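Local coordinates for protein UDP-glucose 4-epimerase (PDB 7K3P) that interconverts UDP-glucose and UDP-galactose, and probably their N-acetylated counterparts, by epimerising C4 of the sugar with the help of a bound NAD, at residues C44-L49 with Q71-F76; D244-D249 with F270-G275; E182-I187 with E264-V269. The protein carries 2 engineered substitutions. One frame throughout, in Å; residues are numbered along the deposited sequence.

Contact 1: residues C44-L49 with Q71-F76. With NAD (nicotinamide-adenine-dinucleotide), chain C.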
# COMPACT_ATOMS: atom_id res chain seq x y z
N CYS A 44 -9.51 -26.24 5.43
CA CYS A 44 -9.89 -25.91 4.06
C CYS A 44 -8.70 -25.27 3.34
O CYS A 44 -7.88 -24.58 3.96
CB CYS A 44 -11.07 -24.95 4.07
SG CYS A 44 -12.58 -25.67 4.81
N VAL A 45 -8.62 -25.49 2.03
CA VAL A 45 -7.53 -24.96 1.22
C VAL A 45 -8.06 -24.19 0.01
O VAL A 45 -8.98 -24.66 -0.69
CB VAL A 45 -6.59 -26.10 0.78
CG1 VAL A 45 -5.57 -25.61 -0.24
CG2 VAL A 45 -5.89 -26.71 1.98
N LEU A 46 -7.50 -23.01 -0.23
CA LEU A 46 -7.81 -22.23 -1.43
C LEU A 46 -6.55 -22.01 -2.26
O LEU A 46 -5.51 -21.61 -1.74
CB LEU A 46 -8.45 -20.88 -1.06
CG LEU A 46 -8.74 -19.91 -2.21
CD1 LEU A 46 -9.91 -19.01 -1.87
CD2 LEU A 46 -7.51 -19.05 -2.53
N ASP A 47 -6.65 -22.27 -3.56
CA ASP A 47 -5.52 -22.07 -4.45
C ASP A 47 -6.02 -22.09 -5.89
O ASP A 47 -6.88 -22.90 -6.23
CB ASP A 47 -4.51 -23.19 -4.23
CG ASP A 47 -3.10 -22.80 -4.66
OD1 ASP A 47 -2.90 -22.54 -5.86
OD2 ASP A 47 -2.20 -22.76 -3.78
N ASN A 48 -5.47 -21.21 -6.73
CA ASN A 48 -5.88 -21.15 -8.13
C ASN A 48 -4.99 -22.04 -8.99
O ASN A 48 -5.11 -22.06 -10.21
CB ASN A 48 -5.88 -19.70 -8.65
CG ASN A 48 -4.47 -19.13 -8.79
OD1 ASN A 48 -3.49 -19.72 -8.35
ND2 ASN A 48 -4.37 -17.96 -9.43
N LEU A 49 -4.10 -22.77 -8.34
CA LEU A 49 -3.18 -23.68 -9.02
C LEU A 49 -2.32 -23.00 -10.10
O LEU A 49 -1.89 -23.64 -11.06
CB LEU A 49 -3.95 -24.89 -9.57
CG LEU A 49 -4.70 -25.72 -8.53
CD1 LEU A 49 -5.49 -26.89 -9.14
CD2 LEU A 49 -3.74 -26.25 -7.45
N GLN A 71 -10.03 -21.74 -6.47
CA GLN A 71 -10.57 -20.39 -6.60
C GLN A 71 -9.47 -19.35 -6.64
O GLN A 71 -8.45 -19.46 -5.94
CB GLN A 71 -11.44 -20.06 -5.39
CG GLN A 71 -12.57 -21.01 -5.16
CD GLN A 71 -13.71 -20.32 -4.45
OE1 GLN A 71 -13.64 -19.12 -4.17
NE2 GLN A 71 -14.77 -21.08 -4.15
N ASP A 72 -9.71 -18.29 -7.41
CA ASP A 72 -8.75 -17.20 -7.51
C ASP A 72 -9.16 -16.06 -6.58
O ASP A 72 -10.32 -15.63 -6.56
CB ASP A 72 -8.66 -16.72 -8.95
CG ASP A 72 -7.40 -15.93 -9.21
OD1 ASP A 72 -7.14 -14.98 -8.44
OD2 ASP A 72 -6.68 -16.26 -10.17
N LEU A 73 -8.21 -15.57 -5.79
CA LEU A 73 -8.44 -14.46 -4.87
C LEU A 73 -8.82 -13.16 -5.59
O LEU A 73 -9.32 -12.24 -4.96
CB LEU A 73 -7.20 -14.22 -4.00
CG LEU A 73 -6.88 -15.33 -2.99
CD1 LEU A 73 -5.51 -15.10 -2.34
CD2 LEU A 73 -7.99 -15.38 -1.92
N SER A 74 -8.56 -13.07 -6.90
CA SER A 74 -8.94 -11.85 -7.64
C SER A 74 -10.44 -11.80 -7.96
O SER A 74 -10.96 -10.74 -8.33
CB SER A 74 -8.13 -11.70 -8.93
OG SER A 74 -8.44 -12.76 -9.82
N ASP A 75 -11.14 -12.92 -7.80
CA ASP A 75 -12.61 -12.94 -7.94
C ASP A 75 -13.18 -12.58 -6.58
O ASP A 75 -13.43 -13.47 -5.74
CB ASP A 75 -13.08 -14.33 -8.41
CG ASP A 75 -14.59 -14.55 -8.24
OD1 ASP A 75 -15.33 -13.56 -8.06
OD2 ASP A 75 -15.04 -15.72 -8.26
N PHE A 76 -13.40 -11.28 -6.34
CA PHE A 76 -13.74 -10.82 -4.99
C PHE A 76 -15.08 -11.36 -4.52
O PHE A 76 -15.25 -11.66 -3.33
CB PHE A 76 -13.73 -9.29 -4.87
CG PHE A 76 -12.37 -8.65 -5.03
CD1 PHE A 76 -11.21 -9.42 -5.11
CD2 PHE A 76 -12.25 -7.25 -5.11
CE1 PHE A 76 -9.95 -8.81 -5.27
CE2 PHE A 76 -10.99 -6.64 -5.27
CZ PHE A 76 -9.85 -7.43 -5.35
PA NAD C . 4.32 -20.56 -3.81
O1A NAD C . 4.26 -19.94 -5.18
O2A NAD C . 4.79 -21.98 -3.89
O5B NAD C . 2.90 -20.58 -3.14
C5B NAD C . 1.96 -19.63 -3.56
C4B NAD C . 0.65 -20.29 -3.75
O4B NAD C . -0.40 -19.36 -3.82
C3B NAD C . 0.63 -21.13 -5.07
O3B NAD C . 0.22 -22.54 -4.95
C2B NAD C . -0.20 -20.24 -6.03
O2B NAD C . -0.86 -20.96 -6.98
C1B NAD C . -1.11 -19.59 -5.04
N9A NAD C . -1.69 -18.34 -5.56
C8A NAD C . -1.02 -17.28 -6.05
N7A NAD C . -1.88 -16.33 -6.45
C5A NAD C . -3.13 -16.74 -6.23
C6A NAD C . -4.41 -16.20 -6.45
N6A NAD C . -4.54 -14.88 -7.02
N1A NAD C . -5.51 -16.89 -6.09
C2A NAD C . -5.43 -18.12 -5.55
N3A NAD C . -4.20 -18.70 -5.34
C4A NAD C . -3.05 -18.04 -5.66
O3 NAD C . 5.30 -19.67 -2.92
PN NAD C . 5.85 -20.12 -1.51
O1N NAD C . 5.09 -21.33 -1.00
O2N NAD C . 7.30 -20.43 -1.67
O5D NAD C . 5.66 -18.90 -0.52
C5D NAD C . 4.38 -18.68 0.03
C4D NAD C . 4.33 -17.39 0.82
O4D NAD C . 5.43 -17.27 1.69
C3D NAD C . 4.22 -16.13 -0.04
O3D NAD C . 3.38 -15.23 0.56
C2D NAD C . 5.56 -15.53 -0.02
O2D NAD C . 5.57 -14.16 -0.23
C1D NAD C . 6.07 -15.98 1.37
N1N NAD C . 7.60 -16.03 1.52
C2N NAD C . 8.23 -17.03 0.80
C3N NAD C . 9.62 -17.14 0.88
C7N NAD C . 10.32 -18.23 0.11
O7N NAD C . 9.72 -18.99 -0.62
N7N NAD C . 11.74 -18.34 0.22
C4N NAD C . 10.33 -16.27 1.69
C5N NAD C . 9.69 -15.29 2.40
C6N NAD C . 8.29 -15.15 2.32
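Leu46 and Leu73 form the close-packed half of this contact: CD2 of Leu46 lies 3.8 Å from CD2 of Leu73. The same Leu46 branch meets the backbone O of Gln71 at 3.6 Å, and its CD1 reaches the Gln71 CB. Leu82 of helix 76-86 packs on both Leu46 and Gln71. The polar half is partly exposed. There Asn48 and Asp72 run alongside each other, and Asn48 ND2 donates to Asp72 OD2 (3.0 Å, 166°), in the plane of the amide but from above the carboxylate, the two planes being 80° apart. Ser50 binds OD1 of Asn48, and a glycerol binds its ND2 weakly. Between the halves sits the adenosine of NAD, as expected of a Rossmann fold: Asp47, next after Leu46, accepts from ribose O3B through OD2 at 2.7 Å, the carboxylate in the place usual for NAD-dependent enzymes. Asp72, its CG turned away from the backbone N (chi1 -162°), brings OD1 to adenine N6A, 3.0 Å away, while the same oxygen closes an Asx turn by accepting from Ser74 N. Leu73 N donates almost straight to adenine N1A at 3.0 Å.

Contact 2: residues D244-D249 with F270-G275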
# COMPACT_ATOMS: atom_id res chain seq x y z
N ASP A 244 20.73 -16.01 6.14
CA ASP A 244 19.68 -16.66 6.89
C ASP A 244 18.83 -17.52 5.94
O ASP A 244 18.27 -17.02 4.95
CB ASP A 244 18.85 -15.55 7.54
CG ASP A 244 17.88 -16.06 8.58
OD1 ASP A 244 17.05 -16.94 8.24
OD2 ASP A 244 17.93 -15.56 9.73
N PHE A 245 18.78 -18.83 6.21
CA PHE A 245 17.97 -19.77 5.43
C PHE A 245 17.11 -20.61 6.37
O PHE A 245 17.43 -20.75 7.55
CB PHE A 245 18.87 -20.69 4.60
CG PHE A 245 19.90 -19.96 3.81
CD1 PHE A 245 19.56 -19.40 2.57
CD2 PHE A 245 21.18 -19.79 4.30
CE1 PHE A 245 20.50 -18.70 1.84
CE2 PHE A 245 22.13 -19.09 3.57
CZ PHE A 245 21.79 -18.54 2.34
N ILE A 246 16.01 -21.16 5.86
CA ILE A 246 15.14 -21.95 6.72
C ILE A 246 14.53 -23.16 6.01
O ILE A 246 14.24 -23.11 4.80
CB ILE A 246 14.04 -21.07 7.37
CG1 ILE A 246 13.36 -21.83 8.51
CG2 ILE A 246 13.02 -20.60 6.30
CD1 ILE A 246 12.59 -20.92 9.44
N HIS A 247 14.36 -24.25 6.75
CA HIS A 247 13.78 -25.47 6.20
C HIS A 247 12.28 -25.27 5.98
O HIS A 247 11.60 -24.67 6.81
CB HIS A 247 14.03 -26.65 7.14
CG HIS A 247 13.70 -27.98 6.55
ND1 HIS A 247 12.41 -28.47 6.50
CD2 HIS A 247 14.48 -28.92 5.97
CE1 HIS A 247 12.42 -29.66 5.92
NE2 HIS A 247 13.66 -29.95 5.58
N VAL A 248 11.75 -25.77 4.87
CA VAL A 248 10.33 -25.56 4.55
C VAL A 248 9.40 -26.07 5.66
O VAL A 248 8.33 -25.50 5.88
CB VAL A 248 9.94 -26.17 3.18
CG1 VAL A 248 10.13 -27.70 3.18
CG2 VAL A 248 8.49 -25.82 2.83
N ASP A 249 9.81 -27.12 6.38
CA ASP A 249 8.94 -27.67 7.42
C ASP A 249 9.00 -26.86 8.72
O ASP A 249 8.08 -26.92 9.53
CB ASP A 249 9.23 -29.17 7.66
CG ASP A 249 8.67 -30.07 6.56
OD1 ASP A 249 7.49 -29.87 6.17
OD2 ASP A 249 9.41 -30.95 6.06
N PHE A 270 6.35 -11.37 13.93
CA PHE A 270 7.50 -12.17 14.34
C PHE A 270 8.41 -12.41 13.16
O PHE A 270 7.93 -12.77 12.06
CB PHE A 270 7.07 -13.57 14.82
CG PHE A 270 6.28 -13.58 16.10
CD1 PHE A 270 6.88 -13.24 17.30
CD2 PHE A 270 4.94 -13.97 16.09
CE1 PHE A 270 6.16 -13.26 18.49
CE2 PHE A 270 4.20 -14.00 17.28
CZ PHE A 270 4.81 -13.64 18.49
N ASN A 271 9.71 -12.26 13.37
CA ASN A 271 10.67 -12.88 12.48
C ASN A 271 10.61 -14.39 12.72
O ASN A 271 10.48 -14.83 13.87
CB ASN A 271 12.09 -12.41 12.78
CG ASN A 271 12.34 -10.98 12.36
OD1 ASN A 271 11.76 -10.50 11.38
ND2 ASN A 271 13.22 -10.29 13.10
N VAL A 272 10.75 -15.18 11.66
CA VAL A 272 10.94 -16.61 11.82
C VAL A 272 12.33 -16.96 11.32
O VAL A 272 12.64 -16.75 10.15
CB VAL A 272 9.91 -17.43 11.04
CG1 VAL A 272 10.05 -18.91 11.41
CG2 VAL A 272 8.49 -16.93 11.34
N GLY A 273 13.16 -17.51 12.21
CA GLY A 273 14.51 -17.89 11.83
C GLY A 273 15.21 -18.67 12.93
O GLY A 273 14.70 -18.74 14.07
N TYR A 274 16.37 -19.25 12.61
CA TYR A 274 17.11 -20.07 13.57
C TYR A 274 17.91 -19.24 14.59
O TYR A 274 18.46 -19.80 15.56
CB TYR A 274 18.02 -21.06 12.85
CG TYR A 274 17.30 -22.05 11.96
CD1 TYR A 274 16.14 -22.69 12.39
CD2 TYR A 274 17.78 -22.34 10.68
CE1 TYR A 274 15.48 -23.61 11.57
CE2 TYR A 274 17.13 -23.25 9.86
CZ TYR A 274 15.98 -23.88 10.31
OH TYR A 274 15.33 -24.78 9.50
N GLY A 275 17.96 -17.91 14.40
CA GLY A 275 18.68 -17.02 15.30
C GLY A 275 20.18 -16.99 15.01
O GLY A 275 20.96 -16.35 15.74
O HOH W 1 14.50 -15.50 8.63
O HOH W 2 16.81 -19.19 9.69
O HOH W 3 17.54 -16.08 12.40
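Tyr274 and Ile246 meet in a buried contact between a loop and the end of a strand, where the chain leaving strand 268-271 passes the end of strand 242-246 just before helix 248-261. The touching parts run 95° apart, and the CA atoms of Ile246 and Gly273, the nearest pair, are still 6.6 Å from each other; side chains and water therefore make the junction rather than strand pairing. Its one direct hydrogen bond runs from His247 N to Tyr274 OH (3.0 Å, 162°). The phenol oxygen is also bonded to Asp250 OD2 on the following helix, and these two partners fix where the ring ends.

Ile246 packs obliquely against that ring, CG1 lying 3.8 Å from Tyr274 CZ. Because CG1 stands anti to the backbone N (chi1 -166°), the chain continues past the tyrosine to Val272, where Ile246 CD1 touches CG1 at 3.8 Å and the two side chains cross at about a right angle.

Around Asp244 the contact runs through water. Asp244 comes no closer than 4.5 Å to Gly273, from its OD1 to the glycine CA, and waters bridge the two segments. One accepts from Gly275 N and donates to Asp244 OD2, at 2.7 Å from each atom. A second accepts from Tyr274 N and lies near both Asp244 OD1 and Phe245 O. Ser312 N also binds Asp244 OD2, tying the carboxylate to strand 309-312.

His247 then starts the helix. Its ring ND1 accepts from Asp249 N (2.9 Å), a side-chain N-cap, while Tyr327 meets the ring. The whole arrangement is a strand-to-helix junction at the C-terminal ends of the parallel strands of the Rossmann sheet, where the nucleotide-binding core of this epimerase family meets its smaller mixed sheet.

Contact 3: residues E182-I187 with E264-V269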
# COMPACT_ATOMS: atom_id res chain seq x y z
N GLU A 182 -11.40 -6.83 17.92
CA GLU A 182 -11.69 -8.25 17.86
C GLU A 182 -10.88 -8.97 16.78
O GLU A 182 -10.67 -10.19 16.85
CB GLU A 182 -13.20 -8.48 17.65
CG GLU A 182 -13.75 -8.02 16.27
CD GLU A 182 -14.07 -6.52 16.19
OE1 GLU A 182 -13.42 -5.72 16.90
OE2 GLU A 182 -14.97 -6.14 15.41
N PHE A 183 -10.44 -8.23 15.76
CA PHE A 183 -9.72 -8.83 14.64
C PHE A 183 -8.23 -8.94 14.95
O PHE A 183 -7.56 -7.91 15.12
CB PHE A 183 -9.94 -8.01 13.35
CG PHE A 183 -9.14 -8.50 12.17
CD1 PHE A 183 -9.56 -9.60 11.43
CD2 PHE A 183 -7.97 -7.84 11.79
CE1 PHE A 183 -8.83 -10.06 10.34
CE2 PHE A 183 -7.22 -8.29 10.70
CZ PHE A 183 -7.64 -9.40 9.97
N LYS A 184 -7.73 -10.17 15.01
CA LYS A 184 -6.33 -10.43 15.36
C LYS A 184 -5.49 -10.90 14.17
O LYS A 184 -5.89 -11.81 13.43
CB LYS A 184 -6.21 -11.50 16.46
CG LYS A 184 -6.68 -11.09 17.86
CD LYS A 184 -6.32 -12.24 18.81
CE LYS A 184 -6.75 -12.01 20.25
NZ LYS A 184 -6.46 -13.27 21.02
N HIS A 185 -4.32 -10.31 14.02
CA HIS A 185 -3.42 -10.70 12.94
C HIS A 185 -2.07 -11.07 13.52
O HIS A 185 -1.62 -10.48 14.50
CB HIS A 185 -3.25 -9.57 11.93
CG HIS A 185 -2.51 -8.38 12.46
ND1 HIS A 185 -3.15 -7.30 13.03
CD2 HIS A 185 -1.18 -8.09 12.48
CE1 HIS A 185 -2.25 -6.39 13.39
NE2 HIS A 185 -1.05 -6.84 13.07
N CYS A 186 -1.42 -12.06 12.91
CA CYS A 186 -0.04 -12.33 13.23
C CYS A 186 0.76 -12.35 11.93
O CYS A 186 0.49 -13.16 11.05
CB CYS A 186 0.10 -13.67 13.94
SG CYS A 186 1.75 -13.92 14.64
N ILE A 187 1.73 -11.46 11.83
CA ILE A 187 2.54 -11.36 10.62
C ILE A 187 3.87 -12.08 10.81
O ILE A 187 4.57 -11.85 11.80
CB ILE A 187 2.82 -9.90 10.28
CG1 ILE A 187 1.53 -9.21 9.80
CG2 ILE A 187 3.94 -9.81 9.22
CD1 ILE A 187 1.53 -7.70 10.04
N GLU A 264 -4.71 -16.66 22.95
CA GLU A 264 -4.81 -15.86 24.18
C GLU A 264 -4.05 -14.56 24.07
O GLU A 264 -4.04 -13.75 25.00
CB GLU A 264 -4.25 -16.64 25.37
CG GLU A 264 -4.52 -18.13 25.35
CD GLU A 264 -5.90 -18.48 25.87
OE1 GLU A 264 -6.67 -17.53 26.16
OE2 GLU A 264 -6.20 -19.69 26.00
N ASN A 265 -3.39 -14.36 22.94
CA ASN A 265 -2.52 -13.21 22.80
C ASN A 265 -2.98 -12.24 21.74
O ASN A 265 -3.77 -12.59 20.86
CB ASN A 265 -1.08 -13.67 22.56
CG ASN A 265 -0.54 -14.46 23.74
OD1 ASN A 265 -0.29 -13.89 24.80
ND2 ASN A 265 -0.40 -15.77 23.57
N GLU A 266 -2.49 -11.01 21.84
CA GLU A 266 -2.91 -9.95 20.93
C GLU A 266 -2.14 -10.02 19.60
O GLU A 266 -1.29 -10.90 19.41
CB GLU A 266 -2.72 -8.58 21.59
CG GLU A 266 -3.75 -8.29 22.67
CD GLU A 266 -5.17 -8.18 22.11
OE1 GLU A 266 -5.61 -7.03 21.85
OE2 GLU A 266 -5.85 -9.22 21.94
N SER A 267 -2.48 -9.11 18.69
CA SER A 267 -1.83 -9.08 17.37
C SER A 267 -0.33 -8.89 17.53
O SER A 267 0.13 -8.27 18.49
CB SER A 267 -2.43 -7.94 16.54
OG SER A 267 -3.76 -8.27 16.16
N ASN A 268 0.45 -9.43 16.60
CA ASN A 268 1.90 -9.29 16.69
C ASN A 268 2.60 -9.58 15.37
O ASN A 268 2.00 -10.14 14.44
CB ASN A 268 2.46 -10.22 17.78
CG ASN A 268 3.51 -9.53 18.64
OD1 ASN A 268 4.20 -8.61 18.18
ND2 ASN A 268 3.63 -9.97 19.89
N VAL A 269 3.88 -9.23 15.30
CA VAL A 269 4.72 -9.57 14.15
C VAL A 269 5.96 -10.30 14.64
O VAL A 269 6.55 -9.93 15.66
CB VAL A 269 5.06 -8.30 13.32
CG1 VAL A 269 5.57 -7.19 14.25
CG2 VAL A 269 6.08 -8.61 12.23
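His185 and Ser267 meet at the start of a parallel strand pair, before the regular pairing sets in. The serine hydroxyl takes the place of a backbone acceptor: His185 N donates nearly straight to Ser267 OG at 3.0 Å. Ser267 CB meanwhile sits over one face of the imidazole, 3.7 Å from its centroid and 20° off the normal, a CH-pi contact offset toward the rim. The histidine torsion explains this approach, since CG lies between the backbone N and the carbonyl carbon (chi1 68°) and the ring folds back across the serine.

Further along, the backbones take over. Asn268 N donates to His185 O, and Asn268 O accepts from Ile187 N at 2.9 Å, both bonds in the plane of their carbonyls. Cys186 pairs with Asn268 and Ile187 with Val269, in parallel register. On the Ile187 face, its CG2 meets Val269 CG2 at 3.9 Å; helix 161-179 covers this isoleucine through Glu170 and Arg174.

Toward the surface, Lys184 stretches out fully to put NZ 2.8 Å from Asn265 O, arriving 45° above the carbonyl plane. A second backbone oxygen, that of Leu262, also binds the ammonium. Glu266 OE2 stays 4.2 Å from Lys184 NZ, too far for a salt bridge, although a weak electrostatic attraction is likely.

The next shell sets these groups in place. Ser177 OG bonds to His185 ND1, steadying the ring against the serine methylene. Tyr261 holds Asn265 and Asn268 through their amide nitrogens, and Lys316 binds Asn268 OD1. Strand 132-136 flanks 184-189 on its other side, and 268-271 is one of the two outermost of the seven parallel strands within this chain: the edge of a Rossmann-type sheet, joined in parallel register to its neighbour.

The touching residues of contact 2 are all buried, whereas contacts 1 and 3 are partly buried and lie toward opposite ends of the seven-stranded sheet, their centres about 24 Å apart. Contacts 2 and 3 share strand 268-271 and touch: Phe270 N lies 2.8 Å from Ile187 O, probably a hydrogen bond that carries the pairing onward, while the Phe270 ring packs on Cys186. Contact 1 keeps about 13 Å between its nearest atoms and either of the others. Chemistry follows place: cofactor recognition dominates in 44-49 with 71-76, an aromatic hydroxyl and bridging waters in 244-249 with 270-275, and backbone pairing with a lysine at its outer end in 182-187 with 264-269.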